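Local coordinates for amino acid adenylation domain-containing protein (PDB 6ULX) that probably activates 4-methyl-2-oxopentanoate as its acyl adenylate, acting as an adenylation enzyme of the ANL clan, at residues A15-D20 and H166-D171; F72-S77 and P124-D129; R262-K267 and D291-T296. All blocks are in the same frame, centred on the assembly; numbering follows the deposited sequence.

Contact 1 of 3, residues A15-D20 and H166-D171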
loop_
_atom_site.group_PDB
_atom_site.type_symbol
_atom_site.label_atom_id
_atom_site.label_comp_id
_atom_site.label_asym_id
_atom_site.label_seq_id
_atom_site.Cartn_x
_atom_site.Cartn_y
_atom_site.Cartn_z
ATOM N N ALA A 15 0.479 -22.216 -12.864
ATOM C CA ALA A 15 -0.874 -22.402 -12.359
ATOM C C ALA A 15 -1.808 -21.332 -12.914
ATOM O O ALA A 15 -1.417 -20.181 -13.132
ATOM C CB ALA A 15 -0.882 -22.367 -10.831
ATOM N N GLN A 16 -3.065 -21.729 -13.148
ATOM C CA GLN A 16 -4.070 -20.840 -13.707
ATOM C C GLN A 16 -5.122 -20.402 -12.698
ATOM O O GLN A 16 -5.731 -19.345 -12.896
ATOM C CB GLN A 16 -4.774 -21.520 -14.894
ATOM C CG GLN A 16 -3.842 -21.872 -16.036
ATOM C CD GLN A 16 -3.240 -20.646 -16.694
ATOM O OE1 GLN A 16 -3.958 -19.760 -17.160
ATOM N NE2 GLN A 16 -1.913 -20.586 -16.732
ATOM N N THR A 17 -5.353 -21.176 -11.642
ATOM C CA THR A 17 -6.239 -20.787 -10.558
ATOM C C THR A 17 -5.491 -20.948 -9.240
ATOM O O THR A 17 -4.438 -21.590 -9.167
ATOM C CB THR A 17 -7.525 -21.623 -10.539
ATOM O OG1 THR A 17 -7.214 -22.991 -10.252
ATOM C CG2 THR A 17 -8.241 -21.535 -11.880
ATOM N N LEU A 18 -6.049 -20.357 -8.182
ATOM C CA LEU A 18 -5.427 -20.461 -6.869
ATOM C C LEU A 18 -5.530 -21.865 -6.293
ATOM O O LEU A 18 -4.750 -22.211 -5.398
ATOM C CB LEU A 18 -6.055 -19.453 -5.910
ATOM C CG LEU A 18 -5.260 -18.158 -5.710
ATOM C CD1 LEU A 18 -4.886 -17.525 -7.032
ATOM C CD2 LEU A 18 -6.058 -17.177 -4.849
ATOM N N GLN A 19 -6.468 -22.679 -6.777
ATOM C CA GLN A 19 -6.529 -24.071 -6.336
ATOM C C GLN A 19 -5.320 -24.853 -6.832
ATOM O O GLN A 19 -4.753 -25.661 -6.093
ATOM C CB GLN A 19 -7.824 -24.718 -6.821
ATOM C CG GLN A 19 -9.059 -24.196 -6.120
ATOM C CD GLN A 19 -10.343 -24.684 -6.763
ATOM O OE1 GLN A 19 -10.320 -25.298 -7.831
ATOM N NE2 GLN A 19 -11.471 -24.413 -6.114
ATOM N N ASP A 20 -4.909 -24.621 -8.080
ATOM C CA ASP A 20 -3.690 -25.240 -8.582
ATOM C C ASP A 20 -2.475 -24.773 -7.791
ATOM O O ASP A 20 -1.550 -25.554 -7.538
ATOM C CB ASP A 20 -3.512 -24.923 -10.068
ATOM C CG ASP A 20 -4.703 -25.356 -10.901
ATOM O OD1 ASP A 20 -5.424 -26.280 -10.472
ATOM O OD2 ASP A 20 -4.918 -24.771 -11.985
ATOM N N HIS A 166 -14.775 -26.974 -5.405
ATOM C CA HIS A 166 -15.491 -26.389 -6.528
ATOM C C HIS A 166 -14.514 -26.101 -7.663
ATOM O O HIS A 166 -13.505 -25.416 -7.444
ATOM C CB HIS A 166 -16.194 -25.104 -6.098
ATOM C CG HIS A 166 -17.010 -24.473 -7.180
ATOM N ND1 HIS A 166 -18.314 -24.840 -7.436
ATOM C CD2 HIS A 166 -16.707 -23.504 -8.077
ATOM C CE1 HIS A 166 -18.781 -24.120 -8.441
ATOM N NE2 HIS A 166 -17.826 -23.302 -8.848
ATOM N N PRO A 167 -14.766 -26.598 -8.880
ATOM C CA PRO A 167 -13.824 -26.337 -9.980
ATOM C C PRO A 167 -13.862 -24.882 -10.424
ATOM O O PRO A 167 -14.867 -24.415 -10.966
ATOM C CB PRO A 167 -14.298 -27.288 -11.087
ATOM C CG PRO A 167 -15.759 -27.455 -10.827
ATOM C CD PRO A 167 -15.936 -27.383 -9.326
ATOM N N ALA A 168 -12.768 -24.162 -10.198
ATOM C CA ALA A 168 -12.707 -22.741 -10.488
ATOM C C ALA A 168 -12.169 -22.489 -11.890
ATOM O O ALA A 168 -11.373 -23.266 -12.424
ATOM C CB ALA A 168 -11.828 -22.020 -9.463
ATOM N N ALA A 169 -12.619 -21.380 -12.485
ATOM C CA ALA A 169 -12.106 -20.892 -13.755
ATOM C C ALA A 169 -11.324 -19.602 -13.537
ATOM O O ALA A 169 -11.623 -18.843 -12.611
ATOM C CB ALA A 169 -13.242 -20.633 -14.751
ATOM N N PRO A 170 -10.317 -19.325 -14.369
ATOM C CA PRO A 170 -9.504 -18.116 -14.146
ATOM C C PRO A 170 -10.317 -16.840 -14.000
ATOM O O PRO A 170 -9.987 -15.994 -13.161
ATOM C CB PRO A 170 -8.600 -18.073 -15.388
ATOM C CG PRO A 170 -8.483 -19.501 -15.817
ATOM C CD PRO A 170 -9.820 -20.135 -15.501
ATOM N N ASP A 171 -11.376 -16.678 -14.790
ATOM C CA ASP A 171 -12.162 -15.453 -14.752
ATOM C C ASP A 171 -13.075 -15.362 -13.537
ATOM O O ASP A 171 -13.691 -14.311 -13.327
ATOM C CB ASP A 171 -13.004 -15.328 -16.026
ATOM C CG ASP A 171 -12.162 -15.077 -17.263
ATOM O OD1 ASP A 171 -11.080 -14.466 -17.133
ATOM O OD2 ASP A 171 -12.583 -15.486 -18.365
#

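Contact 2 of 3, residues F72-S77 and P124-D129. With SO4 (sulfate ion), chain C.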
loop_
_atom_site.group_PDB
_atom_site.type_symbol
_atom_site.label_atom_id
_atom_site.label_comp_id
_atom_site.label_asym_id
_atom_site.label_seq_id
_atom_site.Cartn_x
_atom_site.Cartn_y
_atom_site.Cartn_z
ATOM N N PHE A 72 -17.397 -12.353 4.835
ATOM C CA PHE A 72 -16.840 -11.150 5.445
ATOM C C PHE A 72 -15.793 -11.564 6.476
ATOM O O PHE A 72 -16.123 -12.188 7.487
ATOM C CB PHE A 72 -17.956 -10.326 6.086
ATOM C CG PHE A 72 -17.682 -8.852 6.128
ATOM C CD1 PHE A 72 -18.055 -8.037 5.073
ATOM C CD2 PHE A 72 -17.068 -8.276 7.227
ATOM C CE1 PHE A 72 -17.814 -6.677 5.107
ATOM C CE2 PHE A 72 -16.822 -6.921 7.270
ATOM C CZ PHE A 72 -17.199 -6.117 6.209
ATOM N N PHE A 73 -14.535 -11.213 6.221
ATOM C CA PHE A 73 -13.433 -11.600 7.094
ATOM C C PHE A 73 -13.203 -10.536 8.164
ATOM O O PHE A 73 -13.082 -9.346 7.854
ATOM C CB PHE A 73 -12.147 -11.815 6.291
ATOM C CG PHE A 73 -12.061 -13.153 5.618
ATOM C CD1 PHE A 73 -13.204 -13.860 5.286
ATOM C CD2 PHE A 73 -10.826 -13.715 5.334
ATOM C CE1 PHE A 73 -13.117 -15.099 4.670
ATOM C CE2 PHE A 73 -10.729 -14.954 4.724
ATOM C CZ PHE A 73 -11.876 -15.649 4.393
ATOM N N GLN A 74 -13.149 -10.971 9.422
ATOM C CA GLN A 74 -12.817 -10.116 10.565
ATOM C C GLN A 74 -11.905 -10.948 11.472
ATOM O O GLN A 74 -12.381 -11.671 12.351
ATOM C CB GLN A 74 -14.064 -9.653 11.296
ATOM C CG GLN A 74 -14.889 -8.622 10.540
ATOM C CD GLN A 74 -14.260 -7.245 10.559
ATOM O OE1 GLN A 74 -14.498 -6.454 11.474
ATOM N NE2 GLN A 74 -13.453 -6.948 9.545
ATOM N N PHE A 75 -10.599 -10.841 11.254
ATOM C CA PHE A 75 -9.636 -11.706 11.915
ATOM C C PHE A 75 -8.558 -10.901 12.620
ATOM O O PHE A 75 -8.137 -9.845 12.141
ATOM C CB PHE A 75 -8.964 -12.661 10.914
ATOM C CG PHE A 75 -9.868 -13.741 10.405
ATOM C CD1 PHE A 75 -10.141 -14.853 11.184
ATOM C CD2 PHE A 75 -10.443 -13.653 9.144
ATOM C CE1 PHE A 75 -10.973 -15.849 10.723
ATOM C CE2 PHE A 75 -11.270 -14.654 8.676
ATOM C CZ PHE A 75 -11.536 -15.755 9.467
ATOM N N SER A 76 -8.125 -11.414 13.775
ATOM C CA SER A 76 -6.917 -10.957 14.442
ATOM C C SER A 76 -5.784 -11.967 14.365
ATOM O O SER A 76 -4.629 -11.590 14.587
ATOM C CB SER A 76 -7.197 -10.655 15.918
ATOM O OG SER A 76 -7.604 -11.833 16.600
ATOM N N SER A 77 -6.084 -13.226 14.055
ATOM C CA SER A 77 -5.098 -14.298 14.013
ATOM C C SER A 77 -4.703 -14.581 12.571
ATOM O O SER A 77 -5.571 -14.761 11.709
ATOM C CB SER A 77 -5.659 -15.567 14.667
ATOM O OG SER A 77 -5.067 -16.732 14.115
ATOM N N PRO A 124 -23.468 -10.725 4.209
ATOM C CA PRO A 124 -22.761 -12.011 4.148
ATOM C C PRO A 124 -22.401 -12.520 5.533
ATOM O O PRO A 124 -22.402 -11.784 6.522
ATOM C CB PRO A 124 -21.502 -11.695 3.332
ATOM C CG PRO A 124 -21.257 -10.237 3.600
ATOM C CD PRO A 124 -22.631 -9.606 3.735
ATOM N N LEU A 125 -22.090 -13.814 5.587
ATOM C CA LEU A 125 -21.581 -14.409 6.818
ATOM C C LEU A 125 -20.274 -13.740 7.217
ATOM O O LEU A 125 -19.383 -13.547 6.386
ATOM C CB LEU A 125 -21.372 -15.910 6.631
ATOM C CG LEU A 125 -20.533 -16.622 7.697
ATOM C CD1 LEU A 125 -21.176 -16.534 9.067
ATOM C CD2 LEU A 125 -20.313 -18.083 7.304
ATOM N N ILE A 126 -20.162 -13.382 8.490
ATOM C CA ILE A 126 -18.932 -12.828 9.049
ATOM C C ILE A 126 -18.144 -13.965 9.690
ATOM O O ILE A 126 -18.634 -14.633 10.608
ATOM C CB ILE A 126 -19.231 -11.720 10.070
ATOM C CG1 ILE A 126 -19.988 -10.573 9.398
ATOM C CG2 ILE A 126 -17.937 -11.218 10.692
ATOM C CD1 ILE A 126 -20.456 -9.493 10.352
ATOM N N LEU A 127 -16.927 -14.191 9.204
ATOM C CA LEU A 127 -16.045 -15.239 9.703
ATOM C C LEU A 127 -14.976 -14.595 10.579
ATOM O O LEU A 127 -14.351 -13.606 10.175
ATOM C CB LEU A 127 -15.419 -16.000 8.540
ATOM C CG LEU A 127 -14.871 -17.396 8.802
ATOM C CD1 LEU A 127 -15.909 -18.304 9.430
ATOM C CD2 LEU A 127 -14.369 -17.992 7.488
ATOM N N THR A 128 -14.775 -15.152 11.775
ATOM C CA THR A 128 -14.048 -14.467 12.836
ATOM C C THR A 128 -13.196 -15.465 13.615
ATOM O O THR A 128 -13.221 -16.672 13.362
ATOM C CB THR A 128 -15.035 -13.746 13.770
ATOM O OG1 THR A 128 -16.009 -13.042 12.984
ATOM C CG2 THR A 128 -14.327 -12.759 14.683
ATOM N N ASP A 129 -12.421 -14.932 14.558
ATOM C CA ASP A 129 -11.635 -15.717 15.495
ATOM C C ASP A 129 -12.402 -15.906 16.799
ATOM O O ASP A 129 -13.384 -15.214 17.080
ATOM C CB ASP A 129 -10.302 -15.030 15.792
ATOM C CG ASP A 129 -9.354 -15.067 14.621
ATOM O OD1 ASP A 129 -9.285 -16.122 13.956
ATOM O OD2 ASP A 129 -8.681 -14.045 14.364
HETATM S S SO4 C . -1.589 -16.205 15.113
HETATM O O1 SO4 C . -1.360 -14.834 14.678
HETATM O O2 SO4 C . -1.630 -17.088 13.954
HETATM O O3 SO4 C . -2.861 -16.282 15.829
HETATM O O4 SO4 C . -0.500 -16.617 16.003
#

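Contact 3 of 3, residues R262-K267 and D291-T296. With SO4 (sulfate ion), chain N.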
loop_
_atom_site.group_PDB
_atom_site.type_symbol
_atom_site.label_atom_id
_atom_site.label_comp_id
_atom_site.label_asym_id
_atom_site.label_seq_id
_atom_site.Cartn_x
_atom_site.Cartn_y
_atom_site.Cartn_z
ATOM N N ARG A 262 16.179 -13.928 13.660
ATOM C CA ARG A 262 15.728 -15.194 14.229
ATOM C C ARG A 262 15.447 -16.234 13.156
ATOM O O ARG A 262 15.812 -17.407 13.311
ATOM C CB ARG A 262 14.482 -14.936 15.077
ATOM C CG ARG A 262 13.877 -16.139 15.761
ATOM C CD ARG A 262 12.841 -15.652 16.775
ATOM N NE ARG A 262 11.705 -16.553 16.917
ATOM C CZ ARG A 262 10.534 -16.195 17.441
ATOM N NH1 ARG A 262 10.345 -14.949 17.863
ATOM N NH2 ARG A 262 9.550 -17.076 17.540
ATOM N N TYR A 263 14.812 -15.828 12.058
ATOM C CA TYR A 263 14.404 -16.754 11.011
ATOM C C TYR A 263 15.267 -16.660 9.762
ATOM O O TYR A 263 14.958 -17.313 8.760
ATOM C CB TYR A 263 12.936 -16.518 10.644
ATOM C CG TYR A 263 11.972 -16.877 11.752
ATOM C CD1 TYR A 263 11.577 -18.193 11.949
ATOM C CD2 TYR A 263 11.467 -15.904 12.604
ATOM C CE1 TYR A 263 10.702 -18.530 12.960
ATOM C CE2 TYR A 263 10.591 -16.232 13.616
ATOM C CZ TYR A 263 10.216 -17.549 13.793
ATOM O OH TYR A 263 9.344 -17.880 14.804
ATOM N N ARG A 264 16.340 -15.874 9.790
ATOM C CA ARG A 264 17.230 -15.735 8.638
ATOM C C ARG A 264 16.440 -15.383 7.381
ATOM O O ARG A 264 16.659 -15.940 6.301
ATOM C CB ARG A 264 18.046 -17.013 8.422
ATOM C CG ARG A 264 18.982 -17.372 9.575
ATOM C CD ARG A 264 20.195 -16.444 9.623
ATOM N NE ARG A 264 20.975 -16.493 8.386
ATOM C CZ ARG A 264 22.080 -15.790 8.166
ATOM N NH1 ARG A 264 22.548 -14.975 9.103
ATOM N NH2 ARG A 264 22.718 -15.896 7.005
ATOM N N ALA A 265 15.503 -14.449 7.526
ATOM C CA ALA A 265 14.646 -14.069 6.410
ATOM C C ALA A 265 15.467 -13.485 5.268
ATOM O O ALA A 265 16.497 -12.839 5.477
ATOM C CB ALA A 265 13.596 -13.059 6.871
ATOM N N THR A 266 14.999 -13.728 4.043
ATOM C CA THR A 266 15.638 -13.188 2.854
ATOM C C THR A 266 14.852 -12.056 2.201
ATOM O O THR A 266 15.424 -11.318 1.393
ATOM C CB THR A 266 15.855 -14.292 1.808
ATOM O OG1 THR A 266 14.586 -14.725 1.294
ATOM C CG2 THR A 266 16.587 -15.478 2.424
ATOM N N LYS A 267 13.570 -11.905 2.522
ATOM C CA LYS A 267 12.774 -10.834 1.939
ATOM C C LYS A 267 11.683 -10.414 2.913
ATOM O O LYS A 267 11.130 -11.236 3.647
ATOM C CB LYS A 267 12.154 -11.254 0.602
ATOM C CG LYS A 267 11.124 -12.368 0.699
ATOM C CD LYS A 267 10.581 -12.713 -0.687
ATOM C CE LYS A 267 9.416 -13.684 -0.605
ATOM N NZ LYS A 267 8.840 -13.969 -1.949
ATOM N N ASP A 291 22.132 -10.379 13.165
ATOM C CA ASP A 291 22.752 -10.910 11.953
ATOM C C ASP A 291 21.708 -10.839 10.836
ATOM O O ASP A 291 20.840 -11.710 10.725
ATOM C CB ASP A 291 23.249 -12.337 12.163
ATOM C CG ASP A 291 23.954 -12.890 10.936
ATOM O OD1 ASP A 291 24.098 -12.148 9.939
ATOM O OD2 ASP A 291 24.368 -14.065 10.963
ATOM N N LEU A 292 21.794 -9.792 10.018
ATOM C CA LEU A 292 20.868 -9.572 8.917
ATOM C C LEU A 292 21.489 -9.903 7.568
ATOM O O LEU A 292 21.015 -9.411 6.536
ATOM C CB LEU A 292 20.378 -8.123 8.938
ATOM C CG LEU A 292 19.819 -7.621 10.269
ATOM C CD1 LEU A 292 19.514 -6.131 10.200
ATOM C CD2 LEU A 292 18.574 -8.407 10.675
ATOM N N SER A 293 22.541 -10.724 7.557
ATOM C CA SER A 293 23.261 -10.995 6.319
ATOM C C SER A 293 22.434 -11.797 5.326
ATOM O O SER A 293 22.796 -11.855 4.150
ATOM C CB SER A 293 24.564 -11.742 6.631
ATOM O OG SER A 293 24.301 -12.937 7.337
ATOM N N ALA A 294 21.342 -12.420 5.766
ATOM C CA ALA A 294 20.504 -13.197 4.864
ATOM C C ALA A 294 19.518 -12.335 4.078
ATOM O O ALA A 294 19.048 -12.763 3.018
ATOM C CB ALA A 294 19.726 -14.258 5.647
ATOM N N MET A 295 19.202 -11.140 4.566
ATOM C CA MET A 295 18.233 -10.287 3.893
ATOM C C MET A 295 18.792 -9.792 2.563
ATOM O O MET A 295 19.918 -9.296 2.491
ATOM C CB MET A 295 17.862 -9.110 4.792
ATOM C CG MET A 295 16.793 -8.186 4.205
ATOM S SD MET A 295 15.260 -9.035 3.760
ATOM C CE MET A 295 14.742 -9.697 5.335
ATOM N N THR A 296 17.996 -9.939 1.505
ATOM C CA THR A 296 18.361 -9.441 0.187
ATOM C C THR A 296 17.286 -8.573 -0.454
ATOM O O THR A 296 17.564 -7.939 -1.482
ATOM C CB THR A 296 18.668 -10.604 -0.770
ATOM O OG1 THR A 296 17.504 -11.428 -0.902
ATOM C CG2 THR A 296 19.826 -11.439 -0.247
HETATM S S SO4 N . 15.707 -12.208 -3.952
HETATM O O1 SO4 N . 16.567 -11.161 -3.405
HETATM O O2 SO4 N . 14.827 -11.633 -4.967
HETATM O O3 SO4 N . 16.536 -13.246 -4.561
HETATM O O4 SO4 N . 14.909 -12.797 -2.875
#

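Contact 1 of 3, residues A15-D20 and H166-D171
Gln19, in the first turn of helix 18-26, reaches out to the backbone of His166 in the long loop that leads to strand 173-178. The loop runs roughly antiparallel to the chain entering the helix, and the two come together at the surface of the fold. Beyond CG the glutamine is extended, carrying its amide far enough that NE2 sits 2.6 Å from His166 O. The bond is nearly straight (163° at the hydrogen), lies in the carbonyl plane, and has its acceptor in the amide plane of Gln19. NE2 also donates to Val89 O, so two carbonyls, one of them in helix 78-91, fix which way round the amide sits. The same amide packs on Ala168, with OE1 4.0 Å from Ala168 CB.

The other close-fitting patch belongs to Thr17, the buried N-cap residue of the helix. With CG2 anti to its carbonyl carbon, the methyl faces the loop, 3.6 Å from Ala168 O and 3.9 Å from Pro170 N. OG1 sits on the other branch, with a weak bond to Asp20 OD2 at 3.4 Å. Helix 193-207 closes in beside this patch: Thr17 touches His193 and Pro170 touches Arg194.

Towards the outside the fit loosens. Pro170 CB is 4.0 Å from Gln16 O, a grazing contact, while the amide of Gln16 turns back to Val11 O and Gly14 O. Pro167 is exposed, its CB directed away from the helix, and the imidazole of His166 leaves the contact for the neighbourhood of a bound sulfate. One well-directed hydrogen bond from a side-chain amide and a methyl laid on peptide groups thus do the joining; no salt bridge crosses the contact, and the loop is recognised mainly through its backbone.

Contact 2 of 3, residues F72-S77 and P124-D129
Phe72 and Ile126 sit side by side in a parallel beta ladder, strand 70-74 against strand 125-128, within the mixed sheet of the adenylation fold. Residues 72-74 and 125-128 run 28° apart. Phe72 N donates to Leu125 O, Phe72 O accepts from Leu127 N, and Gln74 N closes the ladder on Leu127 O at 3.0 Å. Phe72 CB rests on Ile126 CG1 and Pro124 CG on one face; Phe73 and Leu127 occupy the other, against Ala84 of helix 78-91.

Tracing Phe75 outward, CB passes 3.7 Å from Asp129 OD2, and CG lies near it too. With CG anti to the carbonyl carbon (chi1 -71°), the ring lies back over the neighbouring strand: CD1 brings its edge to Asp129 OD1 at 3.2 Å, CE1 comes within 3.6 Å of Thr128 O, and the far end, CZ, meets Leu127 CG at 3.8 Å. Leu127 O lies over one face of the ring, on the side of CD2 and CE2, while still accepting from Gln74 N. The carboxylate plane is turned 60° from the ring, and OD1, buried without a hydrogen-bond partner, has the ring's edge as its neighbour.

The other oxygen does the gripping. Asp129 OD2 takes Ser76 N at 2.8 Å, nearly along its C-O axis, and Ser77 N at 2.7 Å on the syn side but well out of the carboxylate plane, tying the loop before helix 78-91 to the end of the adjacent strand. Ser77 is the N-cap of that helix: its OG, anti to its own backbone N, accepts from Ala80 N and donates to sulfate O3, 2.8 Å away.

Contact 3 of 3, residues R262-K267 and D291-T296
Thr266 and Met295 bring the two backbones together, and Thr296 N donates to Thr266 O at 2.9 Å, a straight bond (167° at the hydrogen) although the donor stands 33° out of the carbonyl plane. Just upstream, helix 255-263 ends in a Schellman motif with Arg264 at positive phi; across from it, a type I turn runs from Leu292 to Met295.

Arg264, its chain bent at chi2 and chi3, folds over this turn. NH1 makes a salt bridge to Asp291 OD2 at 2.8 Å, the carboxylate lying at the guanidinium's edge with the two planes 68° apart. Ala294 CB covers one guanidinium face, and NH2 adds a weak bond to Ser293 OG. Asp291 uses its other oxygen inward: OD1 accepts from Ser293 OG at 2.7 Å and from Ser293 N at 3.2 Å, both from the same face of the carboxylate, the second making an Asx turn. Were Asp291 an alanine, the Arg264 guanidinium would probably lose its counter-charge and be freer to swing off the turn, and the Ser293 hydroxyl and amide would lose their common acceptor.

Deeper in, Met295 starts out with CG anti to its backbone N and then bends at chi2 and chi3, which brings SD 3.3 Å from Thr266 O and CE 3.9 Å from Ala265 CB; Met260 of the helix touches the same side chain. At the outer end Thr296 OG1 holds sulfate O1 at 2.7 Å, while Thr266 OG1 turns away to Val214 N.

The two segments lead into strands 267-270 and 297-300, the first of them from the end of helix 255-263 to the first strand residue. These strands are parallel neighbours in the nine-stranded sheet, and the chain between them passes through helices 272-279 and 282-285: the entrance of a beta-alpha-beta crossover.

Overall arrangement
Contact 2 is the core element, a ladder of buried strands in the seven-stranded sheet, whereas contact 1 lies at the surface and contact 3 is partly buried, where two central strands of the nine-stranded sheet begin. In sequence both segments of contact 2 fall between the two of contact 1, and helix 78-91 borders both contacts, although their nearest atoms are about 11 Å apart. Contact 3 follows later, its centre about 32 to 33 Å from the other two. Chemistry follows place: apolar packing and regular backbone bonds in contact 2, with one buried carboxylate gripping backbone amides, a side-chain amide on a loop carbonyl in contact 1, and an ion pair over a turn in contact 3.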